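Local coordinates for EGF family domain-containing protein (Toxoplasma gondii, PDB 4Z80) that binds a peptide of the partner protein RON2L1, a pairing probably involved in building the moving junction through which the parasite invades host cells, at residues Tyr15-Asn20 with Glu341-Pro346; Phe19-Asn24 with Ala445-Ser450; Gly150-Ala155 with Glu288-Gly293. One frame throughout, in Å; residues are numbered along the deposited sequence.

Contacts 1 and 2 form one continuous region, with centres 7 Å apart, because both start from the N-terminal segment and share Phe19 and Asn20. They also meet through Pro345, whose CD lies 3.7 Å from Leu449 CD1 and whose CB packs against Thr447. Contact 3 lies apart, its centre about 28 Å from that of contact 1 and 26 Å from that of contact 2, and the nearest atoms are about 14 Å away in each case. Along the chain it is nested inside the loops that contacts 1 and 2 close. No other protein chain of the assembly, and hence not the RON2L1 peptide, touches these segments.

Contact 1: residues Tyr15-Asn20 with Glu341-Pro346; sequences YMDRFN and ETKCPP
Arg18 lies across the end of helix 340-343, with its guanidinium group held between two layers. One face receives Thr342 CA and the carbonyl oxygen of Glu341, which stands 3.4 Å above the plane near the rim; the opposite face meets Tyr15 CD1. Because CG sits between the backbone N and the carbonyl carbon (chi1 73°) and the chain bends again at chi3, NE folds back to donate to Tyr15 O at 3.1 Å. That bond is rather bent (138° at the hydrogen), and the same oxygen also accepts from Arg18 N. A water bridges Arg18 NH2 and Thr342 O. This is where the N-terminal segment, in a 3-10 turn (17-19) after helix 8-16, joins the part of the AMA-type fold that Cys344 ties to Cys95 by a disulfide. At the start of the turn Lys343 reaches Asp17: NZ donates to OD2 at 2.9 Å on the syn lone pair, a salt bridge, while a second water links NZ with Asp17 OD1. The side chains of Phe19 and Pro346 cross at about a right angle, Pro346 CD coming obliquely to Phe19 CE1 at 3.7 Å, and the Phe19 ring carries Arg18 CG over the centre of one face. The carbonyl oxygen of Arg18 sits 2.9 Å from Cys344 C, and Pro345 N beside it has no hydrogen to offer.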
loop_
_atom_site.group_PDB
_atom_site.type_symbol
_atom_site.label_atom_id
_atom_site.label_comp_id
_atom_site.label_asym_id
_atom_site.label_seq_id
_atom_site.Cartn_x
_atom_site.Cartn_y
_atom_site.Cartn_z
ATOM N N TYR A 15 17.343 6.901 18.875
ATOM C CA TYR A 15 17.425 7.152 17.443
ATOM C C TYR A 15 17.547 5.841 16.662
ATOM O O TYR A 15 16.834 5.631 15.681
ATOM C CB TYR A 15 18.607 8.077 17.111
ATOM C CG TYR A 15 18.881 8.182 15.620
ATOM C CD1 TYR A 15 18.074 8.954 14.797
ATOM C CD2 TYR A 15 19.933 7.489 15.039
ATOM C CE1 TYR A 15 18.313 9.034 13.422
ATOM C CE2 TYR A 15 20.182 7.568 13.674
ATOM C CZ TYR A 15 19.367 8.335 12.875
ATOM O OH TYR A 15 19.635 8.399 11.521
ATOM N N MET A 16 18.443 4.960 17.096
ATOM C CA MET A 16 18.731 3.739 16.339
ATOM C C MET A 16 17.572 2.750 16.350
ATOM O O MET A 16 17.536 1.840 15.523
ATOM C CB MET A 16 19.997 3.067 16.877
ATOM C CG MET A 16 21.276 3.821 16.525
ATOM S SD MET A 16 21.596 3.964 14.770
ATOM C CE MET A 16 21.848 2.244 14.309
ATOM N N ASP A 17 16.624 2.947 17.263
ATOM C CA ASP A 17 15.405 2.138 17.324
ATOM C C ASP A 17 14.673 2.140 15.979
ATOM O O ASP A 17 14.009 1.160 15.631
ATOM C CB ASP A 17 14.506 2.671 18.449
ATOM C CG ASP A 17 13.210 1.897 18.618
ATOM O OD1 ASP A 17 13.216 0.651 18.570
ATOM O OD2 ASP A 17 12.177 2.563 18.838
ATOM N N ARG A 18 14.825 3.208 15.194
ATOM C CA ARG A 18 14.103 3.311 13.929
ATOM C C ARG A 18 14.611 2.288 12.903
ATOM O O ARG A 18 13.968 2.079 11.870
ATOM C CB ARG A 18 14.188 4.739 13.352
ATOM C CG ARG A 18 15.548 5.128 12.768
ATOM C CD ARG A 18 15.649 6.642 12.515
ATOM N NE ARG A 18 15.264 7.375 13.716
ATOM C CZ ARG A 18 14.819 8.630 13.732
ATOM N NH1 ARG A 18 14.715 9.325 12.608
ATOM N NH2 ARG A 18 14.478 9.187 14.883
ATOM N N PHE A 19 15.741 1.647 13.191
ATOM C CA PHE A 19 16.320 0.663 12.274
ATOM C C PHE A 19 16.065 -0.767 12.749
ATOM O O PHE A 19 16.520 -1.718 12.106
ATOM C CB PHE A 19 17.825 0.917 12.094
ATOM C CG PHE A 19 18.132 2.282 11.537
ATOM C CD1 PHE A 19 17.788 2.607 10.239
ATOM C CD2 PHE A 19 18.727 3.245 12.331
ATOM C CE1 PHE A 19 18.050 3.878 9.728
ATOM C CE2 PHE A 19 18.992 4.509 11.824
ATOM C CZ PHE A 19 18.651 4.818 10.526
ATOM N N ASN A 20 15.310 -0.932 13.836
ATOM C CA ASN A 20 15.012 -2.272 14.354
ATOM C C ASN A 20 13.779 -2.847 13.668
ATOM O O ASN A 20 12.677 -2.882 14.225
ATOM C CB ASN A 20 14.821 -2.261 15.870
ATOM C CG ASN A 20 14.811 -3.651 16.456
ATOM O OD1 ASN A 20 14.686 -4.630 15.723
ATOM N ND2 ASN A 20 14.944 -3.752 17.771
ATOM N N GLU A 341 8.117 7.610 11.602
ATOM C CA GLU A 341 9.343 8.386 11.431
ATOM C C GLU A 341 10.407 8.047 12.465
ATOM O O GLU A 341 11.601 8.155 12.177
ATOM C CB GLU A 341 9.048 9.881 11.490
ATOM C CG GLU A 341 8.222 10.363 10.320
ATOM C CD GLU A 341 6.733 10.279 10.575
ATOM O OE1 GLU A 341 6.313 9.599 11.542
ATOM O OE2 GLU A 341 5.980 10.913 9.803
ATOM N N THR A 342 9.990 7.627 13.656
ATOM C CA THR A 342 10.939 7.317 14.721
ATOM C C THR A 342 11.063 5.821 14.971
ATOM O O THR A 342 11.901 5.401 15.760
ATOM C CB THR A 342 10.555 8.004 16.058
ATOM O OG1 THR A 342 9.235 7.613 16.455
ATOM C CG2 THR A 342 10.620 9.514 15.913
ATOM N N LYS A 343 10.245 5.023 14.290
ATOM C CA LYS A 343 10.213 3.572 14.498
ATOM C C LYS A 343 10.640 2.781 13.265
ATOM O O LYS A 343 10.862 1.567 13.355
ATOM C CB LYS A 343 8.808 3.124 14.920
ATOM C CG LYS A 343 8.438 3.496 16.346
ATOM C CD LYS A 343 9.160 2.611 17.356
ATOM C CE LYS A 343 8.787 2.953 18.776
ATOM N NZ LYS A 343 9.513 2.068 19.733
ATOM N N CYS A 344 10.750 3.462 12.128
ATOM C CA CYS A 344 11.022 2.811 10.843
ATOM C C CYS A 344 12.139 3.520 10.094
ATOM O O CYS A 344 12.398 4.695 10.342
ATOM C CB CYS A 344 9.770 2.794 9.969
ATOM S SG CYS A 344 8.329 2.074 10.731
ATOM N N PRO A 345 12.788 2.819 9.150
ATOM C CA PRO A 345 13.858 3.480 8.404
ATOM C C PRO A 345 13.343 4.563 7.462
ATOM O O PRO A 345 12.213 4.493 6.972
ATOM C CB PRO A 345 14.499 2.329 7.609
ATOM C CG PRO A 345 14.052 1.091 8.297
ATOM C CD PRO A 345 12.699 1.383 8.820
ATOM N N PRO A 346 14.178 5.569 7.196
ATOM C CA PRO A 346 13.832 6.608 6.229
ATOM C C PRO A 346 13.962 6.106 4.794
ATOM O O PRO A 346 14.445 4.998 4.544
ATOM C CB PRO A 346 14.857 7.694 6.532
ATOM C CG PRO A 346 16.063 6.913 6.918
ATOM C CD PRO A 346 15.540 5.755 7.725
HETATM O O HOH W 1 10.965 -0.604 19.519
HETATM O O HOH W 2 13.886 6.989 16.723
#

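Contact 2: residues Phe19-Asn24 with Ala445-Ser450; sequences FNIPKN and AFTSLS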
loop_
_atom_site.group_PDB
_atom_site.type_symbol
_atom_site.label_atom_id
_atom_site.label_comp_id
_atom_site.label_asym_id
_atom_site.label_seq_id
_atom_site.Cartn_x
_atom_site.Cartn_y
_atom_site.Cartn_z
ATOM N N PHE A 19 15.741 1.647 13.191
ATOM C CA PHE A 19 16.320 0.663 12.274
ATOM C C PHE A 19 16.065 -0.767 12.749
ATOM O O PHE A 19 16.520 -1.718 12.106
ATOM C CB PHE A 19 17.825 0.917 12.094
ATOM C CG PHE A 19 18.132 2.282 11.537
ATOM C CD1 PHE A 19 17.788 2.607 10.239
ATOM C CD2 PHE A 19 18.727 3.245 12.331
ATOM C CE1 PHE A 19 18.050 3.878 9.728
ATOM C CE2 PHE A 19 18.992 4.509 11.824
ATOM C CZ PHE A 19 18.651 4.818 10.526
ATOM N N ASN A 20 15.310 -0.932 13.836
ATOM C CA ASN A 20 15.012 -2.272 14.354
ATOM C C ASN A 20 13.779 -2.847 13.668
ATOM O O ASN A 20 12.677 -2.882 14.225
ATOM C CB ASN A 20 14.821 -2.261 15.870
ATOM C CG ASN A 20 14.811 -3.651 16.456
ATOM O OD1 ASN A 20 14.686 -4.630 15.723
ATOM N ND2 ASN A 20 14.944 -3.752 17.771
ATOM N N ILE A 21 13.993 -3.327 12.452
ATOM C CA ILE A 21 12.898 -3.689 11.562
ATOM C C ILE A 21 12.068 -4.864 12.083
ATOM O O ILE A 21 10.851 -4.780 12.090
ATOM C CB ILE A 21 13.455 -3.957 10.142
ATOM C CG1 ILE A 21 13.869 -2.616 9.517
ATOM C CG2 ILE A 21 12.417 -4.652 9.245
ATOM C CD1 ILE A 21 14.610 -2.734 8.209
ATOM N N PRO A 22 12.706 -5.954 12.556
ATOM C CA PRO A 22 11.841 -7.035 13.061
ATOM C C PRO A 22 10.977 -6.633 14.256
ATOM O O PRO A 22 9.844 -7.093 14.375
ATOM C CB PRO A 22 12.846 -8.128 13.445
ATOM C CG PRO A 22 14.009 -7.885 12.545
ATOM C CD PRO A 22 14.116 -6.370 12.509
ATOM N N LYS A 23 11.487 -5.766 15.121
ATOM C CA LYS A 23 10.722 -5.340 16.292
ATOM C C LYS A 23 9.587 -4.375 15.931
ATOM O O LYS A 23 8.527 -4.399 16.558
ATOM C CB LYS A 23 11.653 -4.681 17.315
ATOM C CG LYS A 23 10.983 -4.335 18.648
ATOM C CD LYS A 23 11.992 -3.775 19.628
ATOM C CE LYS A 23 11.428 -3.702 21.039
ATOM N NZ LYS A 23 10.432 -2.611 21.205
ATOM N N ASN A 24 9.806 -3.530 14.925
ATOM C CA ASN A 24 8.906 -2.409 14.661
ATOM C C ASN A 24 8.036 -2.550 13.416
ATOM O O ASN A 24 7.008 -1.897 13.321
ATOM C CB ASN A 24 9.733 -1.125 14.574
ATOM C CG ASN A 24 10.404 -0.799 15.893
ATOM O OD1 ASN A 24 9.971 -1.269 16.945
ATOM N ND2 ASN A 24 11.462 -0.016 15.847
ATOM N N ALA A 445 25.051 2.500 3.637
ATOM C CA ALA A 445 24.247 1.576 4.428
ATOM C C ALA A 445 22.806 1.556 3.936
ATOM O O ALA A 445 22.187 2.605 3.752
ATOM C CB ALA A 445 24.301 1.948 5.898
ATOM N N PHE A 446 22.282 0.343 3.745
ATOM C CA PHE A 446 20.912 0.100 3.309
ATOM C C PHE A 446 20.126 -0.691 4.342
ATOM O O PHE A 446 20.705 -1.484 5.094
ATOM C CB PHE A 446 20.882 -0.700 1.998
ATOM C CG PHE A 446 21.469 0.008 0.806
ATOM C CD1 PHE A 446 22.833 -0.042 0.556
ATOM C CD2 PHE A 446 20.656 0.683 -0.092
ATOM C CE1 PHE A 446 23.375 0.597 -0.553
ATOM C CE2 PHE A 446 21.197 1.317 -1.211
ATOM C CZ PHE A 446 22.557 1.275 -1.436
ATOM N N THR A 447 18.805 -0.487 4.368
ATOM C CA THR A 447 17.894 -1.423 5.028
ATOM C C THR A 447 16.944 -2.015 3.990
ATOM O O THR A 447 16.817 -1.517 2.876
ATOM C CB THR A 447 17.034 -0.798 6.162
ATOM O OG1 THR A 447 15.893 -0.123 5.609
ATOM C CG2 THR A 447 17.858 0.124 7.055
ATOM N N SER A 448 16.257 -3.080 4.383
ATOM C CA SER A 448 15.306 -3.738 3.505
ATOM C C SER A 448 14.066 -2.905 3.200
ATOM O O SER A 448 13.310 -3.238 2.291
ATOM C CB SER A 448 14.899 -5.077 4.121
ATOM O OG SER A 448 14.395 -4.917 5.428
ATOM N N LEU A 449 13.861 -1.833 3.966
ATOM C CA LEU A 449 12.752 -0.897 3.751
ATOM C C LEU A 449 13.194 0.400 3.058
ATOM O O LEU A 449 12.362 1.270 2.785
ATOM C CB LEU A 449 12.090 -0.580 5.098
ATOM C CG LEU A 449 11.277 -1.723 5.720
ATOM C CD1 LEU A 449 11.054 -1.474 7.189
ATOM C CD2 LEU A 449 9.943 -1.891 5.009
ATOM N N SER A 450 14.489 0.518 2.775
ATOM C CA SER A 450 15.054 1.711 2.120
ATOM C C SER A 450 14.831 1.704 0.612
ATOM O O SER A 450 14.768 0.642 -0.015
ATOM C CB SER A 450 16.567 1.808 2.360
ATOM O OG SER A 450 16.920 1.684 3.720
#
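Phe19 and Ile21 face Thr447 and Leu449 across widely spaced backbones, with CA atoms 7.7 Å apart for Phe19 and Thr447, and no hydrogen bond passes between the segments. The second segment is the end of strand 443-447, an outermost strand of a four-stranded antiparallel sheet with helix 378-387 packed on it, consistent with the PAN-type module expected of AMA proteins. A type I turn from Thr447 to Ser450 follows the strand, and the short helix 21-24 of the N-terminal segment lies against it. Asn20 precedes this helix as N-cap, its OD1 accepting a weak bond from Lys23 N.

Ile21 is the central side chain. With CG1 beside the backbone N (chi1 -72°) and the chain then extended, CD1 is carried to the turn, where it meets Thr447 CB at 3.7 Å and Ser448 OG at 3.5 Å. The hydroxyl of Ser448 is hydrogen-bonded to His404, so the methyl packs beside an oxygen that already has a partner. Ile21 and Leu449 lie alongside one another, running oppositely, with Ile21 CG1 3.8 Å from Leu449 CD1. The side chains of Phe19 and Thr447 cross at about a right angle, the methyl coming obliquely to the ring, and Thr447 CG2 lies 4.0 Å from Phe19 CD1; Trp355 packs edge-to-face with the same ring. Thr447 thus turns its methyl to the aromatic and keeps its hydroxyl for the turn. In an ST turn OG1 accepts from Leu449 N at 3.1 Å, and it donates to Ser450 OG at 2.8 Å.

Contact 3: residues Gly150-Ala155 with Glu288-Gly293; sequences GFAMYA and ECRLLG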
loop_
_atom_site.group_PDB
_atom_site.type_symbol
_atom_site.label_atom_id
_atom_site.label_comp_id
_atom_site.label_asym_id
_atom_site.label_seq_id
_atom_site.Cartn_x
_atom_site.Cartn_y
_atom_site.Cartn_z
ATOM N N GLY A 150 -4.396 -3.778 -14.146
ATOM C CA GLY A 150 -3.338 -3.422 -13.221
ATOM C C GLY A 150 -3.717 -3.819 -11.800
ATOM O O GLY A 150 -4.440 -4.799 -11.585
ATOM N N PHE A 151 -3.253 -3.031 -10.836
ATOM C CA PHE A 151 -3.484 -3.315 -9.418
ATOM C C PHE A 151 -4.267 -2.228 -8.692
ATOM O O PHE A 151 -4.530 -2.360 -7.500
ATOM C CB PHE A 151 -2.144 -3.509 -8.706
ATOM C CG PHE A 151 -1.848 -4.924 -8.333
ATOM C CD1 PHE A 151 -1.874 -5.923 -9.286
ATOM C CD2 PHE A 151 -1.503 -5.246 -7.032
ATOM C CE1 PHE A 151 -1.587 -7.227 -8.947
ATOM C CE2 PHE A 151 -1.205 -6.548 -6.688
ATOM C CZ PHE A 151 -1.248 -7.536 -7.647
ATOM N N ALA A 152 -4.637 -1.155 -9.388
ATOM C CA ALA A 152 -5.257 -0.021 -8.710
ATOM C C ALA A 152 -6.726 -0.268 -8.412
ATOM O O ALA A 152 -7.454 -0.821 -9.222
ATOM C CB ALA A 152 -5.108 1.238 -9.542
ATOM N N MET A 153 -7.164 0.168 -7.239
ATOM C CA MET A 153 -8.565 0.023 -6.868
ATOM C C MET A 153 -9.433 0.905 -7.765
ATOM O O MET A 153 -8.970 1.914 -8.297
ATOM C CB MET A 153 -8.762 0.376 -5.392
ATOM C CG MET A 153 -10.157 0.115 -4.852
ATOM S SD MET A 153 -10.675 -1.580 -5.176
ATOM C CE MET A 153 -12.278 -1.583 -4.366
ATOM N N TYR A 154 -10.691 0.501 -7.925
ATOM C CA TYR A 154 -11.675 1.292 -8.660
ATOM C C TYR A 154 -11.683 2.725 -8.160
ATOM O O TYR A 154 -11.455 2.989 -6.981
ATOM C CB TYR A 154 -13.066 0.664 -8.526
ATOM C CG TYR A 154 -13.094 -0.798 -8.910
ATOM C CD1 TYR A 154 -12.912 -1.192 -10.231
ATOM C CD2 TYR A 154 -13.294 -1.780 -7.956
ATOM C CE1 TYR A 154 -12.922 -2.526 -10.590
ATOM C CE2 TYR A 154 -13.317 -3.121 -8.306
ATOM C CZ TYR A 154 -13.129 -3.488 -9.621
ATOM O OH TYR A 154 -13.151 -4.827 -9.975
ATOM N N ALA A 155 -11.945 3.657 -9.070
ATOM C CA ALA A 155 -11.864 5.072 -8.736
ATOM C C ALA A 155 -12.877 5.490 -7.678
ATOM O O ALA A 155 -12.608 6.373 -6.865
ATOM C CB ALA A 155 -12.064 5.904 -9.977
ATOM N N GLU A 288 0.587 11.922 -4.783
ATOM C CA GLU A 288 -0.528 11.052 -5.124
ATOM C C GLU A 288 -0.602 9.829 -4.206
ATOM O O GLU A 288 0.403 9.134 -3.992
ATOM C CB GLU A 288 -0.448 10.598 -6.580
ATOM C CG GLU A 288 -1.624 9.711 -6.963
ATOM C CD GLU A 288 -1.745 9.486 -8.450
ATOM O OE1 GLU A 288 -0.754 9.718 -9.177
ATOM O OE2 GLU A 288 -2.836 9.081 -8.894
ATOM N N CYS A 289 -1.797 9.577 -3.677
ATOM C CA CYS A 289 -2.102 8.376 -2.901
ATOM C C CYS A 289 -3.066 7.523 -3.717
ATOM O O CYS A 289 -4.186 7.952 -4.000
ATOM C CB CYS A 289 -2.709 8.741 -1.540
ATOM S SG CYS A 289 -3.225 7.349 -0.512
ATOM N N ARG A 290 -2.634 6.325 -4.099
ATOM C CA ARG A 290 -3.446 5.434 -4.930
ATOM C C ARG A 290 -3.703 4.127 -4.189
ATOM O O ARG A 290 -2.766 3.418 -3.839
ATOM C CB ARG A 290 -2.752 5.157 -6.261
ATOM C CG ARG A 290 -3.668 4.576 -7.313
ATOM C CD ARG A 290 -4.391 5.694 -8.071
ATOM N NE ARG A 290 -5.360 5.160 -9.022
ATOM C CZ ARG A 290 -5.031 4.570 -10.167
ATOM N NH1 ARG A 290 -3.752 4.430 -10.494
ATOM N NH2 ARG A 290 -5.971 4.110 -10.976
ATOM N N LEU A 291 -4.971 3.824 -3.934
ATOM C CA LEU A 291 -5.352 2.566 -3.304
ATOM C C LEU A 291 -5.156 1.421 -4.287
ATOM O O LEU A 291 -5.432 1.577 -5.476
ATOM C CB LEU A 291 -6.807 2.612 -2.842
ATOM C CG LEU A 291 -7.155 3.714 -1.838
ATOM C CD1 LEU A 291 -8.642 3.676 -1.549
ATOM C CD2 LEU A 291 -6.361 3.601 -0.553
ATOM N N LEU A 292 -4.658 0.291 -3.784
ATOM C CA LEU A 292 -4.531 -0.932 -4.572
ATOM C C LEU A 292 -5.693 -1.856 -4.238
ATOM O O LEU A 292 -6.121 -1.953 -3.085
ATOM C CB LEU A 292 -3.206 -1.633 -4.301
ATOM C CG LEU A 292 -1.940 -0.808 -4.532
ATOM C CD1 LEU A 292 -0.708 -1.622 -4.144
ATOM C CD2 LEU A 292 -1.835 -0.345 -5.970
ATOM N N GLY A 293 -6.199 -2.560 -5.245
ATOM C CA GLY A 293 -7.354 -3.416 -5.054
ATOM C C GLY A 293 -7.019 -4.813 -4.559
ATOM O O GLY A 293 -7.894 -5.554 -4.127
HETATM O O HOH W 3 -8.756 4.084 -9.998
#
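Arg290 reaches over Ala152 from strand 289-291, an outermost strand of the four-stranded antiparallel sheet that is probably part of the other PAN-type module of this AMA protein. The loop 150-155 is fastened to the end of this strand by a single beta bridge. Bent at chi2 (86°), the arginine brings one guanidinium face over Ala152 CB, which lies 3.3 Å from NH2. Its NH1 is taken by Lys118 O, while NH2 donates to a water at the guanidinium edge that in turn donates to Met153 O. These bonds, on both terminal nitrogens, help fix the rotation of the flat group. Leu291 follows with its carbonyl oxygen accepting from Met153 N at 2.8 Å; the bond is nearly straight at the hydrogen (174°), yet the donor stands above the carbonyl plane. The CB atoms of Leu291 and Met153 pack at 3.9 Å. Leu292 pairs with Ala152 as a non-hydrogen-bonded pair of antiparallel type. Its CD2 rests on Phe151 CB at 4.2 Å, and its CA makes a bent CA-H...O contact with Phe151 O at 3.3 Å. Gly293 closes the bridge by donating its N to Phe151 O at 2.8 Å, while its CA lies 3.8 Å from Met153 SD.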